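Local coordinates for protein ssDNA binding RNA Polymerase cofactor (PDB 6QLC) that binds single-stranded DNA and acts as a cofactor of RNA polymerase, probably regulating transcription of the phage genome, at residues L29-P34 and R42-G47; Q59-V64 and A77-K82. One frame throughout, in Å; residues are numbered along the deposited sequence.

Contact 1. Residues L29-P34 and R42-G47; sequences LNFHFP and RLVSLG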
loop_
_atom_site.group_PDB
_atom_site.type_symbol
_atom_site.label_atom_id
_atom_site.label_comp_id
_atom_site.label_asym_id
_atom_site.label_seq_id
_atom_site.Cartn_x
_atom_site.Cartn_y
_atom_site.Cartn_z
ATOM N N LEU A 29 -7.683 2.626 -3.766
ATOM C CA LEU A 29 -7.156 2.792 -2.418
ATOM C C LEU A 29 -5.733 3.307 -2.525
ATOM O O LEU A 29 -4.850 2.586 -2.997
ATOM C CB LEU A 29 -7.178 1.478 -1.647
ATOM C CG LEU A 29 -6.919 1.724 -0.171
ATOM C CD1 LEU A 29 -8.211 2.112 0.473
ATOM C CD2 LEU A 29 -6.344 0.502 0.487
ATOM N N ASN A 30 -5.506 4.529 -2.055
ATOM C CA ASN A 30 -4.228 5.206 -2.199
ATOM C C ASN A 30 -3.485 5.271 -0.879
ATOM O O ASN A 30 -4.051 5.651 0.152
ATOM C CB ASN A 30 -4.447 6.605 -2.747
ATOM C CG ASN A 30 -5.045 6.566 -4.122
ATOM O OD1 ASN A 30 -4.403 6.107 -5.061
ATOM N ND2 ASN A 30 -6.297 6.994 -4.246
ATOM N N PHE A 31 -2.209 4.937 -0.927
ATOM C CA PHE A 31 -1.347 4.965 0.241
ATOM C C PHE A 31 -0.429 6.175 0.107
ATOM O O PHE A 31 0.454 6.189 -0.756
ATOM C CB PHE A 31 -0.548 3.669 0.336
ATOM C CG PHE A 31 -1.402 2.450 0.526
ATOM C CD1 PHE A 31 -2.181 1.962 -0.511
ATOM C CD2 PHE A 31 -1.443 1.814 1.751
ATOM C CE1 PHE A 31 -2.982 0.850 -0.339
ATOM C CE2 PHE A 31 -2.228 0.700 1.935
ATOM C CZ PHE A 31 -3.006 0.216 0.885
ATOM N N HIS A 32 -0.624 7.181 0.961
ATOM C CA HIS A 32 0.216 8.373 0.940
ATOM C C HIS A 32 1.208 8.356 2.086
ATOM O O HIS A 32 0.943 7.791 3.152
ATOM C CB HIS A 32 -0.624 9.645 1.023
ATOM C CG HIS A 32 -1.337 9.964 -0.248
ATOM N ND1 HIS A 32 -2.568 9.426 -0.561
ATOM C CD2 HIS A 32 -0.979 10.731 -1.305
ATOM C CE1 HIS A 32 -2.944 9.861 -1.751
ATOM N NE2 HIS A 32 -1.999 10.657 -2.223
ATOM N N PHE A 33 2.353 9.004 1.859
ATOM C CA PHE A 33 3.351 9.158 2.899
ATOM C C PHE A 33 3.855 10.596 2.977
ATOM O O PHE A 33 4.032 11.240 1.939
ATOM C CB PHE A 33 4.521 8.217 2.651
ATOM C CG PHE A 33 5.353 7.994 3.861
ATOM C CD1 PHE A 33 4.978 7.045 4.813
ATOM C CD2 PHE A 33 6.496 8.759 4.080
ATOM C CE1 PHE A 33 5.748 6.847 5.962
ATOM C CE2 PHE A 33 7.272 8.577 5.212
ATOM C CZ PHE A 33 6.902 7.617 6.163
ATOM N N PRO A 34 4.085 11.127 4.189
ATOM C CA PRO A 34 4.576 12.509 4.314
ATOM C C PRO A 34 5.988 12.671 3.763
ATOM O O PRO A 34 6.846 11.799 3.933
ATOM C CB PRO A 34 4.541 12.761 5.828
ATOM C CG PRO A 34 4.636 11.384 6.436
ATOM C CD PRO A 34 3.821 10.524 5.508
ATOM N N ARG A 42 2.030 10.043 -3.034
ATOM C CA ARG A 42 1.240 8.815 -3.175
ATOM C C ARG A 42 2.186 7.665 -3.509
ATOM O O ARG A 42 2.659 7.545 -4.640
ATOM C CB ARG A 42 0.173 8.992 -4.250
ATOM C CG ARG A 42 -0.664 7.751 -4.524
ATOM C CD ARG A 42 -1.688 8.016 -5.618
ATOM N NE ARG A 42 -2.754 8.893 -5.152
ATOM C CZ ARG A 42 -3.648 9.471 -5.945
ATOM N NH1 ARG A 42 -3.606 9.267 -7.254
ATOM N NH2 ARG A 42 -4.588 10.250 -5.424
ATOM N N LEU A 43 2.480 6.819 -2.516
ATOM C CA LEU A 43 3.426 5.725 -2.727
ATOM C C LEU A 43 2.886 4.713 -3.730
ATOM O O LEU A 43 3.557 4.385 -4.716
ATOM C CB LEU A 43 3.750 5.042 -1.400
ATOM C CG LEU A 43 4.925 5.680 -0.674
ATOM C CD1 LEU A 43 5.154 5.035 0.691
ATOM C CD2 LEU A 43 6.150 5.569 -1.553
ATOM N N VAL A 44 1.680 4.200 -3.487
ATOM C CA VAL A 44 1.092 3.120 -4.274
ATOM C C VAL A 44 -0.408 3.343 -4.332
ATOM O O VAL A 44 -1.008 3.920 -3.419
ATOM C CB VAL A 44 1.375 1.713 -3.690
ATOM C CG1 VAL A 44 2.819 1.531 -3.421
ATOM C CG2 VAL A 44 0.622 1.506 -2.403
ATOM N N SER A 45 -1.013 2.864 -5.412
ATOM C CA SER A 45 -2.457 2.916 -5.585
ATOM C C SER A 45 -2.986 1.508 -5.826
ATOM O O SER A 45 -2.360 0.717 -6.536
ATOM C CB SER A 45 -2.824 3.831 -6.750
ATOM O OG SER A 45 -4.076 4.439 -6.533
ATOM N N LEU A 46 -4.133 1.186 -5.233
ATOM C CA LEU A 46 -4.788 -0.096 -5.463
ATOM C C LEU A 46 -6.148 0.145 -6.093
ATOM O O LEU A 46 -7.028 0.741 -5.463
ATOM C CB LEU A 46 -4.955 -0.887 -4.169
ATOM C CG LEU A 46 -5.816 -2.149 -4.338
ATOM C CD1 LEU A 46 -5.106 -3.226 -5.179
ATOM C CD2 LEU A 46 -6.229 -2.694 -2.992
ATOM N N GLY A 47 -6.321 -0.324 -7.326
ATOM C CA GLY A 47 -7.636 -0.297 -7.949
ATOM C C GLY A 47 -8.511 -1.387 -7.361
ATOM O O GLY A 47 -8.117 -2.556 -7.319
#
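Phe-31 and Val-44 pack against each other on the tight side of this strand pair: CG2 of Val-44 lies 3.4 Å from CD1 of the Phe-31 ring, approaching it obliquely. CG2 gets there because the first torsion of Val-44 sets this methyl between the backbone N and the carbonyl carbon, while CG of Phe-31 stands anti to its own carbonyl carbon. The same ring has the carbonyl O of Val-44 at its edge, in plane. Leu-29 and Leu-46 extend this face, their CB atoms 4.1 Å apart. Between the strands, Phe-31 N donates almost straight to Val-44 O (2.9 Å, 174° at the hydrogen), and Leu-29 and Leu-46 exchange a pair of backbone bonds. The two strands form an antiparallel beta hairpin interrupted by a classic bulge: Leu-43 and Val-44 both face Phe-31, and Leu-43 N donates to Phe-31 O with a more bent angle of 134°. Beyond the bulge, CD1 of Leu-43 touches CB of Phe-33 at 3.8 Å. The second subunit backs the apolar face, where Phe-31 meets Phe-31 of that chain and Val-44 packs on its Leu-46. The other face is polar and looser, with exposed Arg-42 and Ser-45 beside Asn-30 and His-32. Here, in one of two modelled positions of Arg-42, its guanidinium stacks tentatively on the Asn-30 amide, their planes 17° apart. In the same position CG of Arg-42 sits above the His-32 ring in an equally tentative CH-pi contact, 4.3 Å from the centroid, whereas ring and guanidinium planes are steeply inclined.

Contact 2. Residues Q59-V64 and A77-K82; sequences QEFLTV and AERCKK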
loop_
_atom_site.group_PDB
_atom_site.type_symbol
_atom_site.label_atom_id
_atom_site.label_comp_id
_atom_site.label_asym_id
_atom_site.label_seq_id
_atom_site.Cartn_x
_atom_site.Cartn_y
_atom_site.Cartn_z
ATOM N N GLN A 59 -13.949 -1.300 -0.035
ATOM C CA GLN A 59 -14.797 -0.203 -0.488
ATOM C C GLN A 59 -15.967 0.039 0.463
ATOM O O GLN A 59 -16.207 1.171 0.893
ATOM C CB GLN A 59 -15.289 -0.500 -1.901
ATOM C CG GLN A 59 -15.822 0.689 -2.662
ATOM C CD GLN A 59 -16.129 0.351 -4.113
ATOM O OE1 GLN A 59 -15.264 0.449 -4.995
ATOM N NE2 GLN A 59 -17.366 -0.064 -4.365
ATOM N N GLU A 60 -16.701 -1.015 0.820
ATOM C CA GLU A 60 -17.831 -0.833 1.728
ATOM C C GLU A 60 -17.370 -0.266 3.059
ATOM O O GLU A 60 -18.024 0.608 3.640
ATOM C CB GLU A 60 -18.547 -2.166 1.966
ATOM C CG GLU A 60 -19.769 -2.397 1.108
ATOM C CD GLU A 60 -20.432 -3.724 1.428
ATOM O OE1 GLU A 60 -20.291 -4.670 0.617
ATOM O OE2 GLU A 60 -21.074 -3.821 2.500
ATOM N N PHE A 61 -16.265 -0.793 3.574
ATOM C CA PHE A 61 -15.766 -0.370 4.870
ATOM C C PHE A 61 -15.453 1.118 4.884
ATOM O O PHE A 61 -15.664 1.788 5.900
ATOM C CB PHE A 61 -14.528 -1.186 5.201
ATOM C CG PHE A 61 -13.951 -0.883 6.525
ATOM C CD1 PHE A 61 -14.613 -1.254 7.675
ATOM C CD2 PHE A 61 -12.734 -0.225 6.621
ATOM C CE1 PHE A 61 -14.074 -0.988 8.912
ATOM C CE2 PHE A 61 -12.185 0.056 7.855
ATOM C CZ PHE A 61 -12.854 -0.329 9.004
ATOM N N LEU A 62 -14.999 1.656 3.755
ATOM C CA LEU A 62 -14.556 3.040 3.663
ATOM C C LEU A 62 -15.617 3.975 3.098
ATOM O O LEU A 62 -15.299 5.122 2.775
ATOM C CB LEU A 62 -13.294 3.126 2.809
ATOM C CG LEU A 62 -12.091 2.410 3.405
ATOM C CD1 LEU A 62 -10.832 2.888 2.715
ATOM C CD2 LEU A 62 -12.041 2.691 4.899
ATOM N N THR A 63 -16.865 3.515 2.962
ATOM C CA THR A 63 -17.930 4.331 2.375
ATOM C C THR A 63 -19.236 4.303 3.153
ATOM O O THR A 63 -19.998 5.274 3.068
ATOM C CB THR A 63 -18.237 3.878 0.945
ATOM O OG1 THR A 63 -18.542 2.483 0.962
ATOM C CG2 THR A 63 -17.065 4.113 0.029
ATOM N N VAL A 64 -19.524 3.242 3.904
ATOM C CA VAL A 64 -20.859 2.964 4.410
ATOM C C VAL A 64 -20.731 2.420 5.827
ATOM O O VAL A 64 -19.742 1.766 6.167
ATOM C CB VAL A 64 -21.569 1.999 3.431
ATOM C CG1 VAL A 64 -22.607 1.134 4.116
ATOM C CG2 VAL A 64 -22.165 2.784 2.259
ATOM N N ALA A 77 -12.409 8.999 8.263
ATOM C CA ALA A 77 -11.016 9.195 8.666
ATOM C C ALA A 77 -10.624 8.230 9.781
ATOM O O ALA A 77 -9.506 7.701 9.795
ATOM C CB ALA A 77 -10.786 10.648 9.089
ATOM N N GLU A 78 -11.545 7.968 10.711
ATOM C CA GLU A 78 -11.286 6.992 11.761
ATOM C C GLU A 78 -11.001 5.616 11.167
ATOM O O GLU A 78 -10.034 4.948 11.553
ATOM C CB GLU A 78 -12.481 6.930 12.717
ATOM C CG GLU A 78 -12.586 8.115 13.652
ATOM C CD GLU A 78 -11.431 8.176 14.632
ATOM O OE1 GLU A 78 -11.314 7.258 15.478
ATOM O OE2 GLU A 78 -10.632 9.133 14.548
ATOM N N ARG A 79 -11.833 5.180 10.215
ATOM C CA ARG A 79 -11.663 3.847 9.641
ATOM C C ARG A 79 -10.385 3.756 8.821
ATOM O O ARG A 79 -9.688 2.735 8.866
ATOM C CB ARG A 79 -12.876 3.480 8.781
ATOM C CG ARG A 79 -14.149 3.212 9.585
ATOM C CD ARG A 79 -15.211 2.441 8.761
ATOM N NE ARG A 79 -16.304 1.964 9.611
ATOM C CZ ARG A 79 -17.453 1.465 9.156
ATOM N NH1 ARG A 79 -17.687 1.381 7.844
ATOM N NH2 ARG A 79 -18.376 1.072 10.024
ATOM N N CYS A 80 -10.075 4.793 8.041
ATOM C CA CYS A 80 -8.778 4.830 7.363
ATOM C C CYS A 80 -7.657 4.596 8.363
ATOM O O CYS A 80 -6.777 3.751 8.158
ATOM C CB CYS A 80 -8.589 6.169 6.658
ATOM S SG CYS A 80 -9.540 6.352 5.128
ATOM N N LYS A 81 -7.715 5.292 9.494
ATOM C CA LYS A 81 -6.671 5.120 10.493
ATOM C C LYS A 81 -6.647 3.684 10.997
ATOM O O LYS A 81 -5.578 3.068 11.082
ATOM C CB LYS A 81 -6.883 6.118 11.632
ATOM C CG LYS A 81 -6.107 7.418 11.425
ATOM C CD LYS A 81 -6.694 8.565 12.240
ATOM C CE LYS A 81 -6.813 8.193 13.713
ATOM N NZ LYS A 81 -7.476 9.259 14.521
ATOM N N LYS A 82 -7.825 3.121 11.284
ATOM C CA LYS A 82 -7.900 1.753 11.783
ATOM C C LYS A 82 -7.288 0.759 10.800
ATOM O O LYS A 82 -6.570 -0.154 11.212
ATOM C CB LYS A 82 -9.350 1.381 12.091
ATOM C CG LYS A 82 -9.492 0.074 12.882
ATOM C CD LYS A 82 -10.853 -0.555 12.686
ATOM C CE LYS A 82 -10.744 -1.983 12.151
ATOM N NZ LYS A 82 -12.087 -2.598 11.855
#
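The C-terminal end of helix 53-61, with the turn that follows it, docks on helix 73-86 through an arginine-aromatic contact. Arg-79 extends from CG to NE across the Phe-61 ring and places CD over one face, a CH-pi contact 3.7 Å from the centroid and nearly on the ring normal. Its guanidinium is almost parallel to the ring, 5° between planes, with CE1 of Phe-61 beneath one face. CB of Arg-79 meets CE2 of Phe-61 at 3.6 Å, so both ends of the side chain contribute to the packing. The ring reaches this position with CG of Phe-61 anti to the backbone N. NH1 then turns to the backbone of the other segment: it donates to Phe-61 O at 2.8 Å, with 165° at the hydrogen and the acceptor in the guanidinium plane, and makes a weak, bent bond to Val-64 O (2.7 Å, 127°). One nitrogen thus ties together two carbonyls at the point where the helix gives way to the turn. NH2 also faces Asp-66 in a long, weak ion pair. Lys-82 brings NZ obliquely to CZ of Phe-61, 3.7 Å away. Deeper in, CD2 of Leu-62 packs against CB of Arg-79 at 4.0 Å, and its CD1 approaches SG of Cys-80. Leu-62 also touches Leu-29 of strand 27-34 and Leu-91 of the second subunit, so this helix-to-helix junction borders both the hairpin strand and the dimer partner.

Overall arrangement
Contact 1 closes before contact 2 opens along the chain: strands 27-34 and 40-48 form the hairpin, helix 53-61 follows directly, and helix 73-86 completes the second contact. Their centres lie about 15 Å apart, yet they meet through packing of CD1 of Leu-29 against CD1 of Leu-62, 3.5 Å away, so the turn after helix 53-61 touches strand 27-34. Both also reach the second subunit. There, residues 30-32 pair with a strand of the other chain in an antiparallel ladder that continues the sheet across the interface, while Thr-63 packs on Leu-91 of that chain. Internal folding and dimer formation therefore draw on the same elements in this small DNA-binding protein.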